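Local coordinates for protein probable aminotransferase (Pseudomonas aeruginosa, PDB 5YKR) that belongs to the class-III aminotransferase family of pyridoxal-phosphate proteins, as a probable aminotransferase found as an assembly of two chains, at residues K62-A67 with F89-P94; Y77-L82 with G421-P426; G83-M88 with E260-S265; A359-A364 with D441-D446; I382-E387 with M430-P435. One frame throughout, in Å; residues are numbered along the deposited sequence.

Contacts 2, 3 and 5 are buried, contact 3 lying deepest, its centre about 5 Å from the centre of the chain; contact 4 is buried but has an exposed rim at Glu443; contact 1 is partly buried and reaches the second subunit, as does contact 3. Contacts 1 and 2 share one sheet and meet through His91 and Asp79. Contact 5 lies in the three-stranded antiparallel sheet, contact 4 joins two helices beside it, and Leu362 serves both. Backbone hydrogen bonds carry contacts 1, 2 and 5, whereas contacts 3 and 4 have no direct hydrogen bond across them: contact 3 relies on van der Waals touches and polar partners elsewhere, contact 4 on apolar packing and a bridging water.

Contact 1. Residues K62-A67 with F89-P94; sequences KEAQGA and FGHAQP
The methyl group of Ala64 overlaps the imidazole of His91 off-centre: CB stands 4.2 Å from the ring centroid in a CH-pi contact, displaced toward CG and CD2. His91 CG lies anti to its own carbonyl carbon (chi1 -59°), which swings the ring back toward the end of strand 61-65. There CD2 also comes 3.3 Å from the carbonyl O of Gly66, approaching obliquely to the ring. Two backbone bonds fix this placement. Gly66 N donates to His91 O at 2.8 Å, and His91 N donates to Gly66 O at 2.9 Å, the second nearly straight and using a lone pair in the carbonyl plane. Together they form a single antiparallel bridge, a hydrogen-bonded pair, between the end of the strand and the loop that precedes helix 94-104. Farther out, Ala92 CB rests 4.0 Å from Ala64 O and 4.2 Å from Gln65 CG. In the second subunit, Leu110 packs on both Ala64 and His91, and the backbone O of Arg105 accepts from Gln65 NE2, so the contact adjoins the dimer interface. The imidazole thus lies between a methyl group on one side of its plane and the Gly66 carbonyl O on the other, while NE2 is hydrogen-bonded to Asp79 OD2. That carboxylate probably helps to set the ring's rotation and to keep a proton on NE2, coupling this loop to strand 76-79.

Contact 2. Residues Y77-L82 with G421-P426; sequences YVDFAL and GVLLTP
Leu423 and Tyr77 meet at a slant, the leucine branches reaching the near part of the tyrosine obliquely: CD2 of Leu423 is 3.7 Å from CD2 of Tyr77, while CG and CD1 sit against Tyr77 CB and CG. Val78 and Val422 behave differently. They lie side by side and point the same way, with Val78 CG1 3.7 Å from Val422 CG2. CG1 gets there by sitting between the backbone N and the carbonyl carbon (chi1 47°). Phe80 turns the edge of its ring to Val422, CD2 being 3.9 Å from CG1, and its CB touches Leu424 CD2. These packings sit on a parallel pairing of strands 76-79 and 422-423, the latter an outer strand of the four-stranded sheet in this chain. Val78 N bonds to Gly421 O, Leu423 N to Val78 O, and Phe80 N to Leu423 O, each at 2.9 Å. Beyond the strands, Ala81 CB presses to 3.3 Å from Thr425 N, and a water bridges the gap by donating to Phe80 O and accepting from Thr425 N. Helix 439-456 packs on Val78, Phe80 and Val422. Asp79 OD1 accepts from Ala81 N and Leu82 N, both from one face of the carboxylate, forming an Asx turn. With two N-H groups gripping OD1 and His91 bonded to OD2, the buried carboxylate is well compensated and probably stays ionised as the chain leaves the strand.

Contact 3. Residues G83-M88 with E260-S265; sequences GDSGAM and ETHTIS
Met88 CE abuts the backbone of Ser265, 3.5 Å from its CA and 3.7 Å from its N, and this is the tight part of the contact. The methionine reaches it because its chain is fully extended, with CG anti to the backbone N (chi1 171°) and the later torsions also near 180°. On the way SD passes 3.8 Å from Ile264 CG2, the two side chains meeting at a slant. Farther along, Ser85 faces His262 more loosely. Ser85 OG stays 3.9 Å from both CD2 and NE2 of the imidazole, approaching obliquely. Asp84 O, near the ring plane, is 4.4 Å from His262 NE2, and Asp84 OD2 is 5.2 Å from the same nitrogen. No hydrogen bond crosses the contact on either part. The polar groups have other partners: Ser85 OG bonds to Arg385 NH1, Asp84 OD1 to Thr425 OG1, His262 ND1 to Thr230 OG1 and Ser265 OG to Ile382 O. The pairing joins the turns that follow strand 76-79 to the loop that leaves strand 255-259 of the seven-stranded sheet. In that loop Thr261 OG1 is hydrogen-bonded to the backbone N of Gly285, the residue next to Lys286, which carries the covalently attached pyridoxal phosphate. Even the looser part is buried, so the difference is one of closeness and not of wetting. Thioether and methyl groups hold one half by dispersion, whereas the serine and histidine of the other half are probably oriented mainly by bonds to residues outside the contact, Arg385 and Thr230 among them.

Contact 4. Residues A359-A364 with D441-D446; sequences AAQLEA and DVELHD
Trans first torsions, with CG opposite the backbone N in both Leu362 (chi1 -170°) and His445 (chi1 173°), send the leucine branch and the imidazole toward each other from neighbouring helices. The two side chains meet at about a right angle. Leu362 CD1 sits over one face of the imidazole, 4.1 Å from its centroid, in a CH-pi contact, and CG lies 3.8 Å from His445 ND1. One turn earlier on helix 439-456, Val442 CG1 fits beside Leu362, 3.6 Å from its CA and 3.7 Å from its CB. The same methyl touches the amide carbon of Gln361, CD, at 3.6 Å, while Gln361 NE2 lies 3.5 Å from Glu443 CG and hydrogen-bonds weakly to Ala439 O. The helix segments are nearly parallel, crossing at -18° with axes 9.5 Å apart. Inward, Leu362 also packs on Val386 of the three-stranded sheet and on Phe80, in the loop after strand 76-79. At the rim of the imidazole a water lies in the ring plane, bonded to His445 ND1 and donating to Leu362 O and Asp446 OD1. The histidine therefore pairs an apolar face with a hydrated edge, and the nearby Asp446 might modestly favour its protonation.

Contact 5. Residues I382-E387 with M430-P435; sequences IGARVE and MALTCP
An antiparallel three-stranded sheet, with strand 385-389 in the middle, takes strand 430-432 along one side, and the backbone bonds of that edge frame the contact. Val386 and Ala431 form the hydrogen-bonded pair: Val386 N gives to Ala431 O at 2.9 Å, and Ala431 N gives to Val386 O at 2.8 Å. Beyond the strand, Thr433 N adds a third bond to Ala384 O. Arg385 with Leu432 and Glu387 with Met430 are the non-hydrogen-bonded pairs, and their side chains lie on one face. There Met430 folds across the arginine: SD stands 3.8 Å above the guanidinium plane, over its centre, and CG is 3.7 Å from NH2. A bend at the second torsion (chi2 94°) lays the methionine there, while the arginine chain runs out extended from CG to NE. Such a sheet with helices packed on it is the build of the C-terminal domain of fold-type I pyridoxal-phosphate enzymes, the group to which class-III aminotransferases belong. A type II' turn from Ile382 to Arg385, with Gly383 at a positive phi of 62°, leads back from strand 378-382 into the central strand. On the opposite face Val386 and Ala431 are covered by Leu362 of helix 349-372. Ala384 CB touches Thr433 OG1 at 3.6 Å, a hydroxyl bonded to Met355 O of that helix. Glu387 OE1 lies 3.7 Å from Met430 CB, and its OE2 accepts from Asn429 N just before the strand. Besides carrying the sulfur over its face, the guanidinium, bonded to Ser85 through NH1, packs against His262.

Contact 1. Residues K62-A67 with F89-P94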
# COMPACT_ATOMS: atom_id res chain seq x y z
N LYS A 62 -12.92 -15.68 14.77
CA LYS A 62 -12.02 -16.51 15.61
C LYS A 62 -11.00 -17.24 14.78
O LYS A 62 -9.79 -17.16 15.04
CB LYS A 62 -12.85 -17.52 16.41
CG LYS A 62 -12.06 -18.40 17.37
CD LYS A 62 -12.99 -19.27 18.19
CE LYS A 62 -13.50 -20.48 17.43
NZ LYS A 62 -14.51 -21.27 18.24
N GLU A 63 -11.47 -17.99 13.79
CA GLU A 63 -10.57 -18.70 12.89
C GLU A 63 -11.24 -19.01 11.58
O GLU A 63 -12.49 -19.03 11.47
CB GLU A 63 -10.03 -19.97 13.52
CG GLU A 63 -11.10 -20.95 13.86
CD GLU A 63 -10.55 -22.13 14.60
OE1 GLU A 63 -9.35 -22.12 14.99
OE2 GLU A 63 -11.33 -23.08 14.79
N ALA A 64 -10.42 -19.27 10.58
CA ALA A 64 -10.89 -19.58 9.23
C ALA A 64 -9.91 -20.47 8.52
O ALA A 64 -8.69 -20.29 8.66
CB ALA A 64 -11.07 -18.31 8.42
N GLN A 65 -10.43 -21.38 7.71
CA GLN A 65 -9.58 -22.30 6.92
C GLN A 65 -10.36 -22.69 5.69
O GLN A 65 -11.57 -23.01 5.79
CB GLN A 65 -9.18 -23.52 7.74
CG GLN A 65 -8.11 -23.28 8.82
CD GLN A 65 -8.67 -22.94 10.21
OE1 GLN A 65 -9.88 -23.14 10.50
NE2 GLN A 65 -7.81 -22.43 11.10
N GLY A 66 -9.76 -22.62 4.52
CA GLY A 66 -10.48 -22.94 3.27
C GLY A 66 -11.61 -21.96 3.04
O GLY A 66 -11.38 -20.78 3.00
N ALA A 67 -12.84 -22.48 2.92
CA ALA A 67 -14.04 -21.65 2.78
C ALA A 67 -14.89 -21.64 4.06
O ALA A 67 -16.06 -21.28 4.00
CB ALA A 67 -14.89 -22.09 1.59
N PHE A 89 -8.33 -17.69 -3.16
CA PHE A 89 -8.05 -19.13 -3.20
C PHE A 89 -8.25 -19.88 -1.91
O PHE A 89 -7.84 -21.03 -1.78
CB PHE A 89 -6.66 -19.38 -3.82
CG PHE A 89 -6.56 -18.84 -5.20
CD1 PHE A 89 -7.01 -19.63 -6.26
CD2 PHE A 89 -6.06 -17.58 -5.44
CE1 PHE A 89 -7.04 -19.13 -7.52
CE2 PHE A 89 -6.11 -17.05 -6.73
CZ PHE A 89 -6.59 -17.87 -7.75
N GLY A 90 -8.98 -19.23 -0.98
CA GLY A 90 -9.28 -19.78 0.33
C GLY A 90 -8.44 -19.18 1.44
O GLY A 90 -7.36 -18.57 1.21
N HIS A 91 -8.90 -19.37 2.65
CA HIS A 91 -8.15 -18.98 3.83
C HIS A 91 -7.09 -20.01 4.14
O HIS A 91 -7.34 -21.21 4.05
CB HIS A 91 -9.09 -18.80 5.00
CG HIS A 91 -10.13 -17.76 4.76
ND1 HIS A 91 -9.82 -16.44 4.56
CD2 HIS A 91 -11.47 -17.88 4.61
CE1 HIS A 91 -10.95 -15.77 4.36
NE2 HIS A 91 -11.97 -16.62 4.36
N ALA A 92 -5.92 -19.54 4.61
CA ALA A 92 -4.93 -20.44 5.16
C ALA A 92 -4.53 -21.58 4.19
O ALA A 92 -4.43 -22.76 4.59
CB ALA A 92 -5.41 -21.01 6.50
N GLN A 93 -4.32 -21.25 2.93
CA GLN A 93 -3.77 -22.25 1.97
C GLN A 93 -2.46 -22.77 2.52
O GLN A 93 -1.56 -22.01 2.84
CB GLN A 93 -3.54 -21.59 0.60
CG GLN A 93 -4.64 -21.65 -0.41
CD GLN A 93 -4.85 -23.00 -1.03
OE1 GLN A 93 -4.10 -23.99 -0.79
NE2 GLN A 93 -5.92 -23.06 -1.86
N PRO A 94 -2.33 -24.10 2.70
CA PRO A 94 -1.19 -24.59 3.44
C PRO A 94 0.18 -24.24 2.83
O PRO A 94 1.11 -23.88 3.58
CB PRO A 94 -1.40 -26.10 3.48
CG PRO A 94 -2.81 -26.28 3.25
CD PRO A 94 -3.36 -25.13 2.51

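Contact 2. Residues Y77-L82 with G421-P426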
# COMPACT_ATOMS: atom_id res chain seq x y z
N TYR A 77 -19.72 -20.38 9.25
CA TYR A 77 -20.14 -19.89 7.96
C TYR A 77 -19.39 -20.60 6.85
O TYR A 77 -18.23 -20.99 7.04
CB TYR A 77 -19.83 -18.37 7.82
CG TYR A 77 -20.35 -17.53 8.96
CD1 TYR A 77 -19.65 -17.42 10.14
CD2 TYR A 77 -21.58 -16.87 8.87
CE1 TYR A 77 -20.15 -16.71 11.22
CE2 TYR A 77 -22.05 -16.10 9.91
CZ TYR A 77 -21.35 -16.02 11.10
OH TYR A 77 -21.88 -15.26 12.13
N VAL A 78 -20.05 -20.73 5.70
CA VAL A 78 -19.36 -20.93 4.44
C VAL A 78 -19.14 -19.53 3.84
O VAL A 78 -20.01 -18.65 3.85
CB VAL A 78 -20.04 -21.85 3.41
CG1 VAL A 78 -21.44 -21.54 3.24
CG2 VAL A 78 -19.37 -21.74 2.06
N ASP A 79 -17.91 -19.32 3.38
CA ASP A 79 -17.43 -18.01 2.94
C ASP A 79 -17.31 -17.95 1.45
O ASP A 79 -16.40 -18.56 0.84
CB ASP A 79 -16.11 -17.70 3.64
CG ASP A 79 -15.67 -16.27 3.48
OD1 ASP A 79 -16.35 -15.50 2.76
OD2 ASP A 79 -14.60 -15.90 4.04
N PHE A 80 -18.24 -17.18 0.82
CA PHE A 80 -18.16 -16.80 -0.58
C PHE A 80 -17.65 -15.35 -0.81
O PHE A 80 -17.57 -14.87 -1.95
CB PHE A 80 -19.55 -16.97 -1.27
CG PHE A 80 -19.99 -18.39 -1.47
CD1 PHE A 80 -19.49 -19.13 -2.50
CD2 PHE A 80 -20.84 -19.01 -0.58
CE1 PHE A 80 -19.87 -20.44 -2.70
CE2 PHE A 80 -21.23 -20.34 -0.77
CZ PHE A 80 -20.76 -21.02 -1.83
N ALA A 81 -17.35 -14.68 0.31
CA ALA A 81 -16.78 -13.32 0.29
C ALA A 81 -15.26 -13.33 0.16
O ALA A 81 -14.67 -12.53 -0.59
CB ALA A 81 -17.16 -12.62 1.59
N LEU A 82 -14.64 -14.26 0.90
CA LEU A 82 -13.19 -14.56 0.78
C LEU A 82 -12.36 -13.27 0.85
O LEU A 82 -11.53 -12.98 -0.03
CB LEU A 82 -12.92 -15.38 -0.47
CG LEU A 82 -13.57 -16.76 -0.47
CD1 LEU A 82 -13.36 -17.46 -1.82
CD2 LEU A 82 -13.02 -17.62 0.68
N GLY A 421 -25.63 -18.63 8.01
CA GLY A 421 -24.34 -19.29 7.83
C GLY A 421 -23.66 -19.18 6.46
O GLY A 421 -22.81 -20.03 6.13
N VAL A 422 -23.98 -18.14 5.69
CA VAL A 422 -23.32 -17.92 4.40
C VAL A 422 -22.84 -16.44 4.35
O VAL A 422 -23.66 -15.51 4.49
CB VAL A 422 -24.22 -18.21 3.22
CG1 VAL A 422 -23.56 -17.76 1.93
CG2 VAL A 422 -24.59 -19.69 3.17
N LEU A 423 -21.55 -16.24 4.16
CA LEU A 423 -21.02 -14.89 3.97
C LEU A 423 -20.84 -14.53 2.50
O LEU A 423 -20.20 -15.25 1.74
CB LEU A 423 -19.62 -14.79 4.65
CG LEU A 423 -19.60 -15.01 6.15
CD1 LEU A 423 -18.18 -15.05 6.70
CD2 LEU A 423 -20.41 -13.95 6.84
N LEU A 424 -21.34 -13.38 2.16
CA LEU A 424 -21.18 -12.75 0.86
C LEU A 424 -20.55 -11.39 1.09
O LEU A 424 -20.90 -10.69 2.07
CB LEU A 424 -22.53 -12.56 0.18
CG LEU A 424 -23.21 -13.88 -0.09
CD1 LEU A 424 -24.68 -13.62 -0.37
CD2 LEU A 424 -22.55 -14.61 -1.22
N THR A 425 -19.66 -10.96 0.21
CA THR A 425 -19.04 -9.68 0.39
C THR A 425 -20.06 -8.57 0.38
O THR A 425 -20.98 -8.59 -0.45
CB THR A 425 -17.92 -9.43 -0.60
OG1 THR A 425 -17.30 -8.18 -0.28
CG2 THR A 425 -18.41 -9.38 -2.04
N PRO A 426 -19.94 -7.59 1.30
CA PRO A 426 -21.04 -6.63 1.38
C PRO A 426 -21.05 -5.66 0.25
O PRO A 426 -22.04 -4.97 0.08
CB PRO A 426 -20.81 -5.93 2.70
CG PRO A 426 -19.41 -6.14 3.03
CD PRO A 426 -19.01 -7.46 2.42
O HOH W 1 -19.19 -12.72 -1.93

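Contact 3. Residues G83-M88 with E260-S265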
# COMPACT_ATOMS: atom_id res chain seq x y z
N GLY A 83 -12.60 -12.49 1.91
CA GLY A 83 -11.79 -11.28 2.12
C GLY A 83 -12.01 -10.23 1.04
O GLY A 83 -11.13 -9.46 0.72
N ASP A 84 -13.22 -10.18 0.52
CA ASP A 84 -13.53 -9.35 -0.66
C ASP A 84 -12.55 -9.63 -1.78
O ASP A 84 -11.98 -8.70 -2.37
CB ASP A 84 -13.62 -7.86 -0.31
CG ASP A 84 -14.21 -7.05 -1.40
OD1 ASP A 84 -15.26 -7.51 -1.99
OD2 ASP A 84 -13.70 -5.94 -1.65
N SER A 85 -12.32 -10.93 -2.01
CA SER A 85 -11.39 -11.44 -3.03
C SER A 85 -9.90 -11.46 -2.60
O SER A 85 -9.10 -12.09 -3.27
CB SER A 85 -11.62 -10.78 -4.40
OG SER A 85 -13.00 -10.83 -4.69
N GLY A 86 -9.55 -10.84 -1.45
CA GLY A 86 -8.17 -10.91 -0.94
C GLY A 86 -7.74 -12.35 -0.59
O GLY A 86 -6.56 -12.69 -0.58
N ALA A 87 -8.71 -13.18 -0.29
CA ALA A 87 -8.52 -14.60 -0.01
C ALA A 87 -9.17 -15.50 -1.08
O ALA A 87 -9.74 -16.55 -0.78
CB ALA A 87 -9.04 -14.96 1.40
N MET A 88 -9.12 -15.07 -2.33
CA MET A 88 -9.77 -15.74 -3.44
C MET A 88 -9.53 -17.25 -3.52
O MET A 88 -10.45 -17.99 -3.94
CB MET A 88 -9.30 -15.10 -4.76
CG MET A 88 -9.73 -15.85 -5.99
SD MET A 88 -9.32 -14.92 -7.45
CE MET A 88 -9.82 -16.12 -8.63
N GLU A 260 -6.60 -6.73 -13.76
CA GLU A 260 -7.17 -8.06 -13.59
C GLU A 260 -7.35 -8.44 -12.14
O GLU A 260 -7.52 -9.61 -11.78
CB GLU A 260 -6.32 -9.11 -14.31
CG GLU A 260 -6.37 -8.89 -15.83
CD GLU A 260 -6.96 -10.08 -16.58
OE1 GLU A 260 -7.87 -10.79 -16.05
OE2 GLU A 260 -6.56 -10.31 -17.76
N THR A 261 -7.34 -7.43 -11.27
CA THR A 261 -7.45 -7.70 -9.82
C THR A 261 -8.67 -8.58 -9.45
O THR A 261 -8.61 -9.36 -8.50
CB THR A 261 -7.36 -6.38 -9.06
OG1 THR A 261 -6.07 -5.78 -9.30
CG2 THR A 261 -7.54 -6.56 -7.57
N HIS A 262 -9.79 -8.38 -10.15
CA HIS A 262 -10.95 -9.28 -10.07
C HIS A 262 -11.04 -10.28 -11.19
O HIS A 262 -11.44 -11.43 -10.94
CB HIS A 262 -12.26 -8.53 -9.96
CG HIS A 262 -12.52 -7.92 -8.63
ND1 HIS A 262 -13.49 -6.95 -8.44
CD2 HIS A 262 -12.06 -8.23 -7.39
CE1 HIS A 262 -13.56 -6.64 -7.16
NE2 HIS A 262 -12.70 -7.40 -6.49
N THR A 263 -10.76 -9.89 -12.42
CA THR A 263 -10.95 -10.77 -13.58
C THR A 263 -9.95 -11.93 -13.64
O THR A 263 -10.12 -12.81 -14.48
CB THR A 263 -11.02 -10.00 -14.87
OG1 THR A 263 -9.80 -9.28 -15.04
CG2 THR A 263 -12.22 -9.03 -14.88
N ILE A 264 -8.99 -11.95 -12.69
CA ILE A 264 -8.19 -13.15 -12.47
C ILE A 264 -9.08 -14.37 -12.12
O ILE A 264 -8.65 -15.53 -12.24
CB ILE A 264 -7.12 -12.86 -11.40
CG1 ILE A 264 -6.05 -13.97 -11.30
CG2 ILE A 264 -7.77 -12.61 -10.04
CD1 ILE A 264 -5.29 -14.22 -12.60
N SER A 265 -10.35 -14.14 -11.77
CA SER A 265 -11.31 -15.23 -11.68
C SER A 265 -11.51 -16.02 -12.97
O SER A 265 -12.01 -17.16 -12.91
CB SER A 265 -12.66 -14.71 -11.16
OG SER A 265 -13.28 -13.89 -12.14

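Contact 4. Residues A359-A364 with D441-D446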
# COMPACT_ATOMS: atom_id res chain seq x y z
N ALA A 359 -18.70 -22.71 -9.41
CA ALA A 359 -19.28 -21.41 -9.79
C ALA A 359 -20.41 -21.58 -10.81
O ALA A 359 -21.43 -20.90 -10.74
CB ALA A 359 -18.20 -20.47 -10.26
N ALA A 360 -20.24 -22.50 -11.76
CA ALA A 360 -21.30 -22.77 -12.73
C ALA A 360 -22.52 -23.31 -12.07
O ALA A 360 -23.63 -22.94 -12.44
CB ALA A 360 -20.80 -23.73 -13.78
N GLN A 361 -22.34 -24.17 -11.06
CA GLN A 361 -23.46 -24.72 -10.30
C GLN A 361 -24.21 -23.56 -9.59
O GLN A 361 -25.42 -23.49 -9.58
CB GLN A 361 -22.96 -25.77 -9.30
CG GLN A 361 -24.01 -26.40 -8.35
CD GLN A 361 -23.39 -27.13 -7.14
OE1 GLN A 361 -22.18 -27.40 -7.12
NE2 GLN A 361 -24.22 -27.46 -6.12
N LEU A 362 -23.45 -22.65 -8.98
CA LEU A 362 -24.02 -21.55 -8.23
C LEU A 362 -24.80 -20.62 -9.18
O LEU A 362 -25.95 -20.23 -8.88
CB LEU A 362 -22.90 -20.81 -7.46
CG LEU A 362 -23.38 -19.77 -6.43
CD1 LEU A 362 -22.36 -19.66 -5.29
CD2 LEU A 362 -23.63 -18.42 -7.08
N GLU A 363 -24.19 -20.31 -10.33
CA GLU A 363 -24.81 -19.48 -11.36
C GLU A 363 -26.13 -20.11 -11.84
O GLU A 363 -27.15 -19.44 -11.91
CB GLU A 363 -23.86 -19.34 -12.55
CG GLU A 363 -24.45 -18.59 -13.74
CD GLU A 363 -23.65 -18.78 -15.02
OE1 GLU A 363 -22.74 -19.66 -15.07
OE2 GLU A 363 -23.92 -18.03 -15.97
N ALA A 364 -26.10 -21.38 -12.16
CA ALA A 364 -27.30 -22.08 -12.66
C ALA A 364 -28.42 -22.03 -11.63
O ALA A 364 -29.59 -21.83 -12.00
CB ALA A 364 -26.94 -23.50 -13.04
N ASP A 441 -21.93 -26.46 -0.15
CA ASP A 441 -21.87 -25.05 0.21
C ASP A 441 -22.64 -24.22 -0.82
O ASP A 441 -23.38 -23.29 -0.47
CB ASP A 441 -20.42 -24.57 0.19
CG ASP A 441 -19.52 -25.29 1.16
OD1 ASP A 441 -20.01 -25.82 2.19
OD2 ASP A 441 -18.28 -25.32 0.85
N VAL A 442 -22.49 -24.58 -2.08
CA VAL A 442 -23.25 -23.96 -3.15
C VAL A 442 -24.75 -24.23 -2.98
O VAL A 442 -25.58 -23.31 -3.14
CB VAL A 442 -22.75 -24.42 -4.51
CG1 VAL A 442 -23.65 -23.93 -5.62
CG2 VAL A 442 -21.32 -23.97 -4.74
N GLU A 443 -25.11 -25.46 -2.63
CA GLU A 443 -26.51 -25.79 -2.41
C GLU A 443 -27.10 -24.97 -1.26
O GLU A 443 -28.27 -24.53 -1.34
CB GLU A 443 -26.66 -27.32 -2.18
CG GLU A 443 -26.33 -28.13 -3.43
CD GLU A 443 -25.89 -29.61 -3.21
OE1 GLU A 443 -26.05 -30.20 -2.09
OE2 GLU A 443 -25.37 -30.21 -4.20
N LEU A 444 -26.32 -24.76 -0.21
CA LEU A 444 -26.81 -23.94 0.91
C LEU A 444 -27.04 -22.51 0.45
O LEU A 444 -28.11 -21.92 0.71
CB LEU A 444 -25.84 -23.99 2.09
CG LEU A 444 -26.20 -23.13 3.32
CD1 LEU A 444 -27.53 -23.59 3.93
CD2 LEU A 444 -25.11 -23.19 4.35
N HIS A 445 -26.07 -21.91 -0.21
CA HIS A 445 -26.30 -20.59 -0.81
C HIS A 445 -27.60 -20.54 -1.60
O HIS A 445 -28.40 -19.60 -1.47
CB HIS A 445 -25.11 -20.23 -1.73
CG HIS A 445 -25.33 -18.97 -2.52
ND1 HIS A 445 -25.92 -18.92 -3.77
CD2 HIS A 445 -25.01 -17.69 -2.21
CE1 HIS A 445 -25.98 -17.66 -4.18
NE2 HIS A 445 -25.41 -16.90 -3.25
N ASP A 446 -27.76 -21.50 -2.49
CA ASP A 446 -28.88 -21.51 -3.43
C ASP A 446 -30.21 -21.56 -2.68
O ASP A 446 -31.15 -20.79 -3.00
CB ASP A 446 -28.77 -22.71 -4.37
CG ASP A 446 -29.67 -22.58 -5.56
OD1 ASP A 446 -29.49 -21.59 -6.32
OD2 ASP A 446 -30.60 -23.40 -5.72
O HOH W 2 -26.92 -20.55 -6.09

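Contact 5. Residues I382-E387 with M430-P435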
# COMPACT_ATOMS: atom_id res chain seq x y z
N ILE A 382 -18.03 -14.96 -14.54
CA ILE A 382 -16.72 -14.93 -15.16
C ILE A 382 -15.84 -15.89 -14.37
O ILE A 382 -15.35 -15.58 -13.28
CB ILE A 382 -16.09 -13.52 -15.25
CG1 ILE A 382 -16.27 -12.69 -14.02
CG2 ILE A 382 -16.66 -12.84 -16.45
CD1 ILE A 382 -15.29 -11.53 -14.01
N GLY A 383 -15.72 -17.11 -14.91
CA GLY A 383 -14.94 -18.12 -14.24
C GLY A 383 -15.48 -18.48 -12.87
O GLY A 383 -16.58 -19.00 -12.76
N ALA A 384 -14.69 -18.20 -11.84
CA ALA A 384 -15.02 -18.49 -10.46
C ALA A 384 -15.94 -17.49 -9.78
O ALA A 384 -16.33 -17.70 -8.61
CB ALA A 384 -13.75 -18.62 -9.64
N ARG A 385 -16.28 -16.38 -10.46
CA ARG A 385 -16.96 -15.26 -9.83
C ARG A 385 -18.35 -15.07 -10.46
O ARG A 385 -18.44 -15.02 -11.69
CB ARG A 385 -16.09 -13.99 -10.03
CG ARG A 385 -16.51 -12.75 -9.28
CD ARG A 385 -15.64 -11.58 -9.68
NE ARG A 385 -15.95 -10.45 -8.80
CZ ARG A 385 -15.36 -10.22 -7.60
NH1 ARG A 385 -14.38 -10.99 -7.16
NH2 ARG A 385 -15.83 -9.27 -6.84
N VAL A 386 -19.39 -15.01 -9.62
CA VAL A 386 -20.79 -14.97 -10.10
C VAL A 386 -21.50 -13.77 -9.46
O VAL A 386 -21.41 -13.58 -8.24
CB VAL A 386 -21.54 -16.26 -9.64
CG1 VAL A 386 -23.01 -16.26 -10.05
CG2 VAL A 386 -20.82 -17.49 -10.21
N GLU A 387 -22.21 -12.96 -10.27
CA GLU A 387 -22.91 -11.80 -9.70
C GLU A 387 -24.21 -11.56 -10.43
O GLU A 387 -24.25 -11.61 -11.65
CB GLU A 387 -22.00 -10.56 -9.78
CG GLU A 387 -22.60 -9.29 -9.19
CD GLU A 387 -21.56 -8.29 -8.69
OE1 GLU A 387 -20.36 -8.47 -9.03
OE2 GLU A 387 -21.97 -7.30 -8.00
N MET A 430 -22.12 -10.65 -5.33
CA MET A 430 -21.28 -11.67 -5.95
C MET A 430 -21.02 -12.81 -4.96
O MET A 430 -21.12 -12.66 -3.77
CB MET A 430 -19.92 -11.11 -6.48
CG MET A 430 -18.83 -10.87 -5.43
SD MET A 430 -17.74 -12.30 -5.28
CE MET A 430 -16.57 -11.69 -4.07
N ALA A 431 -20.66 -13.97 -5.53
CA ALA A 431 -20.12 -15.11 -4.78
C ALA A 431 -18.91 -15.60 -5.56
O ALA A 431 -18.91 -15.63 -6.81
CB ALA A 431 -21.15 -16.23 -4.70
N LEU A 432 -17.87 -15.94 -4.81
CA LEU A 432 -16.62 -16.39 -5.36
C LEU A 432 -16.34 -17.80 -4.81
O LEU A 432 -16.42 -18.02 -3.59
CB LEU A 432 -15.53 -15.38 -4.88
CG LEU A 432 -14.12 -15.55 -5.46
CD1 LEU A 432 -14.03 -15.51 -6.99
CD2 LEU A 432 -13.28 -14.48 -4.83
N THR A 433 -15.97 -18.71 -5.70
CA THR A 433 -15.59 -20.07 -5.29
C THR A 433 -14.07 -20.19 -5.21
O THR A 433 -13.34 -19.45 -5.85
CB THR A 433 -16.13 -21.11 -6.28
OG1 THR A 433 -15.57 -20.87 -7.56
CG2 THR A 433 -17.63 -21.04 -6.37
N CYS A 434 -13.62 -21.10 -4.34
CA CYS A 434 -12.22 -21.40 -4.17
C CYS A 434 -12.02 -22.91 -4.19
O CYS A 434 -13.00 -23.66 -4.22
CB CYS A 434 -11.68 -20.78 -2.87
SG CYS A 434 -12.29 -21.48 -1.37
N PRO A 435 -10.77 -23.38 -4.16
CA PRO A 435 -10.57 -24.85 -4.21
C PRO A 435 -11.21 -25.62 -3.07
O PRO A 435 -11.55 -26.79 -3.26
CB PRO A 435 -9.04 -24.98 -4.18
CG PRO A 435 -8.57 -23.75 -4.82
CD PRO A 435 -9.50 -22.67 -4.32